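Local coordinates for protein 5-cytosine DNA methyltransferase (PDB 3QV2) that binds S-adenosyl-L-homocysteine and, as a Dnmt2-type member of the C5-methyltransferase family, probably methylates cytosine in tRNA or DNA, at residues K49-F55 against N288-I293; S194-N198 against V225-D229. All coordinates share one frame; numbering follows the deposited sequence.

Contact 1: residues K49-F55 against N288-I293; sequences KIYSKNF and NFTTQI
The C-terminal half of helix 45-55 packs against the irregular segment 288-293, with CA pairs I50-T291 at 5.9 Å and N54-F289 at 6.0 Å. The N54 amide pairs with both the N-H and the C=O of T290: T290 N donates to N54 OD1 (2.9 Å, 163° at the hydrogen), and N54 ND2 donates to T290 O (3.0 Å), almost in the amide plane. The other N-H of ND2 goes to I50 O at 2.7 Å, on the opposite face of that carbonyl from N54 N. Three bonds thus fix the rotation of the amide, which stacks over one face of the F289 ring with planes 15° apart and N54 CG 3.4 Å from F289 CD1. F55 CE2 approaches the edge of this ring. T290 OG1 accepts from Q292 N in an ST turn. One turn earlier on the helix, I50 CG1 meets I293 CD1 at 3.9 Å. K53 CB presses on I293 CG1, as does K53 CG, set anti to the backbone N (chi1 166°). Helix 45-55 follows strand 36-41, outermost in the main sheet of the class I-like methyltransferase fold; I50 also reaches helix 298-306, where T291 OG1 bonds Q301, and F55 leans on helix 22-29.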
loop_
_atom_site.group_PDB
_atom_site.type_symbol
_atom_site.label_atom_id
_atom_site.label_comp_id
_atom_site.label_asym_id
_atom_site.label_seq_id
_atom_site.Cartn_x
_atom_site.Cartn_y
_atom_site.Cartn_z
ATOM N N LYS A 49 -0.466 -12.827 10.392
ATOM C CA LYS A 49 0.699 -13.311 11.126
ATOM C C LYS A 49 1.826 -12.286 11.125
ATOM O O LYS A 49 2.504 -12.099 12.135
ATOM C CB LYS A 49 1.180 -14.651 10.564
ATOM C CG LYS A 49 0.642 -15.857 11.322
ATOM C CD LYS A 49 0.119 -16.931 10.382
ATOM C CE LYS A 49 1.211 -17.464 9.472
ATOM N NZ LYS A 49 0.705 -18.553 8.590
ATOM N N ILE A 50 2.020 -11.621 9.991
ATOM C CA ILE A 50 3.016 -10.564 9.894
ATOM C C ILE A 50 2.604 -9.367 10.746
ATOM O O ILE A 50 3.416 -8.806 11.482
ATOM C CB ILE A 50 3.219 -10.111 8.437
ATOM C CG1 ILE A 50 3.759 -11.267 7.589
ATOM C CG2 ILE A 50 4.153 -8.910 8.382
ATOM C CD1 ILE A 50 4.029 -10.891 6.151
ATOM N N TYR A 51 1.333 -8.988 10.647
ATOM C CA TYR A 51 0.805 -7.873 11.423
ATOM C C TYR A 51 1.002 -8.112 12.916
ATOM O O TYR A 51 1.569 -7.278 13.618
ATOM C CB TYR A 51 -0.680 -7.663 11.117
ATOM C CG TYR A 51 -1.249 -6.387 11.695
ATOM C CD1 TYR A 51 -1.439 -5.266 10.897
ATOM C CD2 TYR A 51 -1.588 -6.300 13.038
ATOM C CE1 TYR A 51 -1.955 -4.096 11.419
ATOM C CE2 TYR A 51 -2.103 -5.134 13.570
ATOM C CZ TYR A 51 -2.286 -4.036 12.756
ATOM O OH TYR A 51 -2.798 -2.869 13.272
ATOM N N SER A 52 0.528 -9.261 13.390
ATOM C CA SER A 52 0.622 -9.611 14.802
ATOM C C SER A 52 2.074 -9.702 15.266
ATOM O O SER A 52 2.403 -9.296 16.380
ATOM C CB SER A 52 -0.108 -10.927 15.078
ATOM O OG SER A 52 -1.503 -10.793 14.853
ATOM N N LYS A 53 2.938 -10.235 14.409
ATOM C CA LYS A 53 4.360 -10.345 14.725
ATOM C C LYS A 53 4.985 -8.981 15.003
ATOM O O LYS A 53 5.778 -8.830 15.931
ATOM C CB LYS A 53 5.114 -11.039 13.588
ATOM C CG LYS A 53 6.630 -10.909 13.667
ATOM C CD LYS A 53 7.206 -11.639 14.871
ATOM C CE LYS A 53 8.723 -11.525 14.905
ATOM N NZ LYS A 53 9.325 -12.317 16.014
ATOM N N ASN A 54 4.619 -7.991 14.195
ATOM C CA ASN A 54 5.200 -6.656 14.307
ATOM C C ASN A 54 4.483 -5.738 15.299
ATOM O O ASN A 54 5.117 -4.913 15.956
ATOM C CB ASN A 54 5.270 -5.988 12.932
ATOM C CG ASN A 54 6.281 -6.649 12.014
ATOM O OD1 ASN A 54 7.469 -6.332 12.053
ATOM N ND2 ASN A 54 5.814 -7.572 11.183
ATOM N N PHE A 55 3.166 -5.882 15.408
ATOM C CA PHE A 55 2.377 -4.978 16.241
ATOM C C PHE A 55 1.879 -5.622 17.534
ATOM O O PHE A 55 1.249 -4.961 18.359
ATOM C CB PHE A 55 1.210 -4.392 15.442
ATOM C CG PHE A 55 1.644 -3.545 14.277
ATOM C CD1 PHE A 55 2.203 -2.296 14.488
ATOM C CD2 PHE A 55 1.498 -3.998 12.976
ATOM C CE1 PHE A 55 2.608 -1.512 13.424
ATOM C CE2 PHE A 55 1.901 -3.217 11.906
ATOM C CZ PHE A 55 2.457 -1.974 12.132
ATOM N N ASN A 288 12.647 -1.667 12.100
ATOM C CA ASN A 288 12.419 -2.857 12.913
ATOM C C ASN A 288 11.281 -3.730 12.402
ATOM O O ASN A 288 11.162 -4.899 12.790
ATOM C CB ASN A 288 12.192 -2.480 14.376
ATOM C CG ASN A 288 13.487 -2.235 15.114
ATOM O OD1 ASN A 288 14.496 -2.883 14.840
ATOM N ND2 ASN A 288 13.472 -1.294 16.050
ATOM N N PHE A 289 10.444 -3.166 11.537
ATOM C CA PHE A 289 9.387 -3.945 10.906
ATOM C C PHE A 289 10.011 -4.974 9.971
ATOM O O PHE A 289 10.967 -4.672 9.259
ATOM C CB PHE A 289 8.437 -3.032 10.129
ATOM C CG PHE A 289 7.286 -3.758 9.493
ATOM C CD1 PHE A 289 6.043 -3.798 10.111
ATOM C CD2 PHE A 289 7.445 -4.406 8.275
ATOM C CE1 PHE A 289 4.984 -4.471 9.524
ATOM C CE2 PHE A 289 6.388 -5.078 7.690
ATOM C CZ PHE A 289 5.159 -5.110 8.316
ATOM N N THR A 290 9.474 -6.189 9.977
ATOM C CA THR A 290 9.989 -7.249 9.118
ATOM C C THR A 290 8.904 -8.236 8.689
ATOM O O THR A 290 8.048 -8.620 9.486
ATOM C CB THR A 290 11.139 -8.022 9.800
ATOM O OG1 THR A 290 11.605 -9.062 8.931
ATOM C CG2 THR A 290 10.670 -8.635 11.112
ATOM N N THR A 291 8.944 -8.633 7.422
ATOM C CA THR A 291 8.039 -9.650 6.904
ATOM C C THR A 291 8.673 -11.021 7.101
ATOM O O THR A 291 8.061 -12.052 6.817
ATOM C CB THR A 291 7.760 -9.443 5.409
ATOM O OG1 THR A 291 8.980 -9.590 4.671
ATOM C CG2 THR A 291 7.187 -8.055 5.160
ATOM N N GLN A 292 9.910 -11.018 7.590
ATOM C CA GLN A 292 10.652 -12.249 7.827
ATOM C C GLN A 292 10.116 -12.981 9.051
ATOM O O GLN A 292 10.847 -13.230 10.010
ATOM C CB GLN A 292 12.142 -11.950 8.013
ATOM C CG GLN A 292 13.031 -13.183 8.017
ATOM C CD GLN A 292 13.114 -13.848 6.657
ATOM O OE1 GLN A 292 13.993 -13.537 5.855
ATOM N NE2 GLN A 292 12.196 -14.770 6.390
ATOM N N ILE A 293 8.830 -13.315 9.018
ATOM C CA ILE A 293 8.218 -14.101 10.077
ATOM C C ILE A 293 8.626 -15.555 9.912
ATOM O O ILE A 293 8.625 -16.083 8.801
ATOM C CB ILE A 293 6.682 -14.001 10.048
ATOM C CG1 ILE A 293 6.215 -12.732 10.760
ATOM C CG2 ILE A 293 6.053 -15.219 10.705
ATOM C CD1 ILE A 293 6.727 -11.452 10.142
#

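Contact 2: residues S194-N198 against V225-D229; sequences SMISN and VGKDD
M195 opens the contact by laying its CG beside the carbonyl oxygens of K227 and D228, on the flank of a type I beta turn, G226 to D229, that follows strand 224-226. The turn is closed by D229 N to G226 O, while D229 OD2 accepts from both G226 N and F257 N; V225 pairs in parallel with strand 249-251. M195 also helps shape its own segment: its N makes a nearly straight bond to N198 OD1 (2.8 Å) and its O accepts from N198 N, so one side-chain and one backbone bond close the 195-198 bend. Next, I196 points toward the turn. Its CG1 lies anti to the carbonyl carbon (chi1 -55°) and the chain then extends, carrying CD1 to 3.3 Å from both G226 O and D229 O, with V225 CB at 4.1 Å. The methyl therefore meets carbonyl oxygens at the base of the turn as well as apolar carbon. S197 supplies the polar link, and its CA is 4.8 Å from that of K227. S197 N makes a weak bond to K227 O, bent to 122° at the hydrogen. S197 OG donates to K227 O at 2.8 Å, from above the carbonyl plane, 47° out of it.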
loop_
_atom_site.group_PDB
_atom_site.type_symbol
_atom_site.label_atom_id
_atom_site.label_comp_id
_atom_site.label_asym_id
_atom_site.label_seq_id
_atom_site.Cartn_x
_atom_site.Cartn_y
_atom_site.Cartn_z
ATOM N N SER A 194 17.513 10.567 -1.335
ATOM C CA SER A 194 17.918 9.175 -1.250
ATOM C C SER A 194 18.025 8.570 -2.641
ATOM O O SER A 194 17.342 9.000 -3.570
ATOM C CB SER A 194 16.918 8.379 -0.411
ATOM O OG SER A 194 15.657 8.316 -1.057
ATOM N N MET A 195 18.894 7.577 -2.777
ATOM C CA MET A 195 19.033 6.842 -4.022
ATOM C C MET A 195 18.674 5.385 -3.758
ATOM O O MET A 195 18.449 4.995 -2.613
ATOM C CB MET A 195 20.466 6.947 -4.551
ATOM C CG MET A 195 20.570 7.409 -6.000
ATOM S SD MET A 195 20.075 9.127 -6.244
ATOM C CE MET A 195 21.332 9.983 -5.295
ATOM N N ILE A 196 18.615 4.584 -4.817
ATOM C CA ILE A 196 18.342 3.159 -4.675
ATOM C C ILE A 196 19.356 2.535 -3.724
ATOM O O ILE A 196 19.070 1.544 -3.048
ATOM C CB ILE A 196 18.407 2.438 -6.032
ATOM C CG1 ILE A 196 17.460 3.098 -7.038
ATOM C CG2 ILE A 196 18.081 0.959 -5.872
ATOM C CD1 ILE A 196 17.404 2.386 -8.368
ATOM N N SER A 197 20.542 3.133 -3.675
ATOM C CA SER A 197 21.622 2.660 -2.818
ATOM C C SER A 197 21.179 2.528 -1.362
ATOM O O SER A 197 21.512 1.553 -0.689
ATOM C CB SER A 197 22.817 3.615 -2.906
ATOM O OG SER A 197 23.088 3.983 -4.249
ATOM N N ASN A 198 20.421 3.512 -0.885
ATOM C CA ASN A 198 20.037 3.589 0.524
ATOM C C ASN A 198 19.174 2.430 1.024
ATOM O O ASN A 198 19.043 2.224 2.230
ATOM C CB ASN A 198 19.332 4.919 0.813
ATOM C CG ASN A 198 20.228 6.121 0.570
ATOM O OD1 ASN A 198 20.281 6.656 -0.538
ATOM N ND2 ASN A 198 20.935 6.553 1.608
ATOM N N VAL A 225 17.806 -2.014 -13.055
ATOM C CA VAL A 225 18.308 -0.773 -12.477
ATOM C C VAL A 225 19.603 -0.982 -11.699
ATOM O O VAL A 225 19.871 -2.072 -11.191
ATOM C CB VAL A 225 17.269 -0.135 -11.535
ATOM C CG1 VAL A 225 16.025 0.265 -12.309
ATOM C CG2 VAL A 225 16.917 -1.093 -10.408
ATOM N N GLY A 226 20.405 0.074 -11.615
ATOM C CA GLY A 226 21.619 0.066 -10.820
ATOM C C GLY A 226 21.437 0.925 -9.584
ATOM O O GLY A 226 20.420 1.599 -9.437
ATOM N N LYS A 227 22.425 0.910 -8.696
ATOM C CA LYS A 227 22.316 1.612 -7.422
ATOM C C LYS A 227 22.068 3.111 -7.577
ATOM O O LYS A 227 21.663 3.776 -6.623
ATOM C CB LYS A 227 23.563 1.373 -6.568
ATOM C CG LYS A 227 24.856 1.861 -7.199
ATOM C CD LYS A 227 26.054 1.485 -6.344
ATOM C CE LYS A 227 26.144 -0.022 -6.156
ATOM N NZ LYS A 227 27.328 -0.413 -5.339
ATOM N N ASP A 228 22.304 3.642 -8.774
ATOM C CA ASP A 228 22.171 5.080 -9.001
ATOM C C ASP A 228 21.007 5.462 -9.918
ATOM O O ASP A 228 20.668 6.640 -10.035
ATOM C CB ASP A 228 23.484 5.664 -9.538
ATOM C CG ASP A 228 24.560 5.750 -8.473
ATOM O OD1 ASP A 228 24.206 5.783 -7.276
ATOM O OD2 ASP A 228 25.756 5.790 -8.831
ATOM N N ASP A 229 20.395 4.470 -10.559
ATOM C CA ASP A 229 19.308 4.727 -11.503
ATOM C C ASP A 229 18.135 5.472 -10.869
ATOM O O ASP A 229 17.918 5.396 -9.660
ATOM C CB ASP A 229 18.836 3.428 -12.157
ATOM C CG ASP A 229 19.707 3.020 -13.329
ATOM O OD1 ASP A 229 19.574 3.636 -14.407
ATOM O OD2 ASP A 229 20.524 2.089 -13.178
#

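In the fold
Contact 2 is nested along the chain inside the loop that contact 1 closes, but the two do not touch: their centres lie 26 Å apart and their nearest atoms about 12 Å. Contact 1 is the one beside the cofactor pocket. The F289 side chain is about 7 Å from the bound S-adenosyl-L-homocysteine, and the I50 side chain about 4 Å from that of I20, which binds this ligand. Contact 1 joins segments separated by 232 residues, bringing the segment before helix 298-306 back to a helix near the start of the chain. Contact 2 spans just 26 intervening residues, away from the annotated sites, and ties a loop to the turn that leaves strand 224-226 of the small parallel sheet with 249-251.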